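Local atomic coordinates of galactose-binding lectin (PDB entry 6VAW), a protein that binds galactose-containing carbohydrates as a homotetrameric legume lectin that carries calcium and manganese ions. Residues I18-D23 and G44-A49. Numbering follows the deposited sequence.
Sequences INFQGD and GRVLYA
Gln21 and Arg45 face each other as a hydrogen-bonded antiparallel pair and are joined twice, through the backbone and through their side chains. In the backbone, Gln21 N donates to Arg45 O at 2.8 Å, and Arg45 N returns a bond to Gln21 O. At the side chains, one acceptor takes two donors: Gln21 OE1 lies 2.8 Å from Arg45 NE and 2.9 Å from Arg45 NH2. The amide and guanidinium planes are only 13° apart, and OE1 sits at the guanidinium edge, close to its plane. A bend about the CG–CD bond of Arg45 (chi3 -57°) turns NE toward Gln21 OE1. Gln21 NE2 and Arg45 NH1 find their acceptors in Thr94 O and Gly107 O, and Arg45 NH2 has a second partner in Thr94 OG1, tying the pair to the chain beyond strand 84-91. Leu47 CD1 packs 3.5 Å from Gln21 NE2. Asn19 and Leu47 form the second hydrogen-bonded pair, Asn19 N donating to Leu47 O (N–H···O 163°) and Leu47 N to Asn19 O; Asn19 OD1 accepts from Lys203 NZ. On the other face, Val46 CG1 sits 3.6 Å from Phe20 CD1, and Ile18 CG2 reaches Val46 CB at 4.0 Å. Strand 18-22 is outermost within this chain, and strand 43-53 passes the pairing on to strand 201-209, making this the edge, within one subunit, of the seven-stranded antiparallel sheet in the legume lectin jelly roll.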
loop_
_atom_site.group_PDB
_atom_site.type_symbol
_atom_site.label_atom_id
_atom_site.label_comp_id
_atom_site.label_asym_id
_atom_site.label_seq_id
_atom_site.Cartn_x
_atom_site.Cartn_y
_atom_site.Cartn_z
ATOM N N ILE A 18 12.892 0.598 14.095
ATOM C CA ILE A 18 14.313 0.623 13.777
ATOM C C ILE A 18 15.216 0.365 15.015
ATOM O O ILE A 18 15.173 1.117 15.998
ATOM C CB ILE A 18 14.725 1.948 13.058
ATOM C CG1 ILE A 18 13.936 2.182 11.742
ATOM C CG2 ILE A 18 16.254 1.958 12.768
ATOM C CD1 ILE A 18 14.153 1.106 10.593
ATOM N N ASN A 19 16.071 -0.682 14.932
ATOM C CA ASN A 19 17.089 -1.010 15.928
ATOM C C ASN A 19 18.371 -0.322 15.522
ATOM O O ASN A 19 18.826 -0.524 14.397
ATOM C CB ASN A 19 17.351 -2.524 16.059
ATOM C CG ASN A 19 16.266 -3.397 16.649
ATOM O OD1 ASN A 19 16.169 -4.581 16.310
ATOM N ND2 ASN A 19 15.451 -2.874 17.558
ATOM N N PHE A 20 18.929 0.511 16.395
ATOM C CA PHE A 20 20.173 1.234 16.146
ATOM C C PHE A 20 21.333 0.520 16.850
ATOM O O PHE A 20 21.223 0.165 18.024
ATOM C CB PHE A 20 20.051 2.704 16.614
ATOM C CG PHE A 20 18.976 3.489 15.898
ATOM C CD1 PHE A 20 19.228 4.085 14.664
ATOM C CD2 PHE A 20 17.704 3.627 16.450
ATOM C CE1 PHE A 20 18.228 4.810 13.998
ATOM C CE2 PHE A 20 16.696 4.340 15.774
ATOM C CZ PHE A 20 16.977 4.951 14.568
ATOM N N GLN A 21 22.426 0.301 16.133
ATOM C CA GLN A 21 23.599 -0.382 16.653
ATOM C C GLN A 21 24.850 0.449 16.426
ATOM O O GLN A 21 25.078 0.934 15.324
ATOM C CB GLN A 21 23.789 -1.780 16.014
ATOM C CG GLN A 21 22.610 -2.742 16.199
ATOM C CD GLN A 21 22.941 -4.161 15.784
ATOM O OE1 GLN A 21 23.705 -4.418 14.838
ATOM N NE2 GLN A 21 22.304 -5.112 16.438
ATOM N N GLY A 22 25.653 0.604 17.466
ATOM C CA GLY A 22 26.890 1.355 17.356
ATOM C C GLY A 22 26.722 2.853 17.237
ATOM O O GLY A 22 25.883 3.446 17.911
ATOM N N ASP A 23 27.504 3.459 16.332
ATOM C CA ASP A 23 27.674 4.911 16.200
ATOM C C ASP A 23 26.592 5.659 15.383
ATOM O O ASP A 23 26.773 6.846 15.106
ATOM C CB ASP A 23 29.070 5.197 15.614
ATOM C CG ASP A 23 30.216 4.659 16.476
ATOM O OD1 ASP A 23 30.068 4.623 17.719
ATOM O OD2 ASP A 23 31.244 4.244 15.908
ATOM N N GLY A 44 28.487 1.728 12.507
ATOM C CA GLY A 44 27.081 2.007 12.777
ATOM C C GLY A 44 26.199 1.154 11.889
ATOM O O GLY A 44 26.518 0.955 10.717
ATOM N N ARG A 45 25.135 0.580 12.458
ATOM C CA ARG A 45 24.201 -0.263 11.725
ATOM C C ARG A 45 22.769 0.044 12.152
ATOM O O ARG A 45 22.529 0.387 13.313
ATOM C CB ARG A 45 24.492 -1.761 11.915
ATOM C CG ARG A 45 25.956 -2.136 12.155
ATOM C CD ARG A 45 26.260 -3.594 11.852
ATOM N NE ARG A 45 25.435 -4.533 12.608
ATOM C CZ ARG A 45 25.607 -5.850 12.580
ATOM N NH1 ARG A 45 26.596 -6.382 11.867
ATOM N NH2 ARG A 45 24.799 -6.646 13.261
ATOM N N VAL A 46 21.820 -0.051 11.206
ATOM C CA VAL A 46 20.391 0.092 11.452
ATOM C C VAL A 46 19.724 -1.179 10.960
ATOM O O VAL A 46 20.069 -1.663 9.882
ATOM C CB VAL A 46 19.727 1.373 10.882
ATOM C CG1 VAL A 46 20.302 2.615 11.525
ATOM C CG2 VAL A 46 19.814 1.451 9.355
ATOM N N LEU A 47 18.789 -1.726 11.739
ATOM C CA LEU A 47 18.044 -2.928 11.369
ATOM C C LEU A 47 16.554 -2.689 11.484
ATOM O O LEU A 47 16.123 -1.951 12.385
ATOM C CB LEU A 47 18.410 -4.118 12.279
ATOM C CG LEU A 47 19.874 -4.539 12.354
ATOM C CD1 LEU A 47 20.163 -5.209 13.675
ATOM C CD2 LEU A 47 20.252 -5.452 11.207
ATOM N N TYR A 48 15.766 -3.336 10.597
ATOM C CA TYR A 48 14.325 -3.313 10.755
ATOM C C TYR A 48 14.100 -4.175 11.999
ATOM O O TYR A 48 14.681 -5.254 12.088
ATOM C CB TYR A 48 13.598 -3.790 9.493
ATOM C CG TYR A 48 12.102 -3.707 9.640
ATOM C CD1 TYR A 48 11.459 -2.473 9.730
ATOM C CD2 TYR A 48 11.322 -4.861 9.699
ATOM C CE1 TYR A 48 10.077 -2.387 9.848
ATOM C CE2 TYR A 48 9.936 -4.784 9.850
ATOM C CZ TYR A 48 9.322 -3.546 9.922
ATOM O OH TYR A 48 7.952 -3.466 10.024
ATOM N N ALA A 49 13.412 -3.604 12.966
ATOM C CA ALA A 49 13.319 -4.199 14.314
ATOM C C ALA A 49 12.648 -5.563 14.327
ATOM O O ALA A 49 12.889 -6.300 15.258
ATOM C CB ALA A 49 12.617 -3.249 15.240
#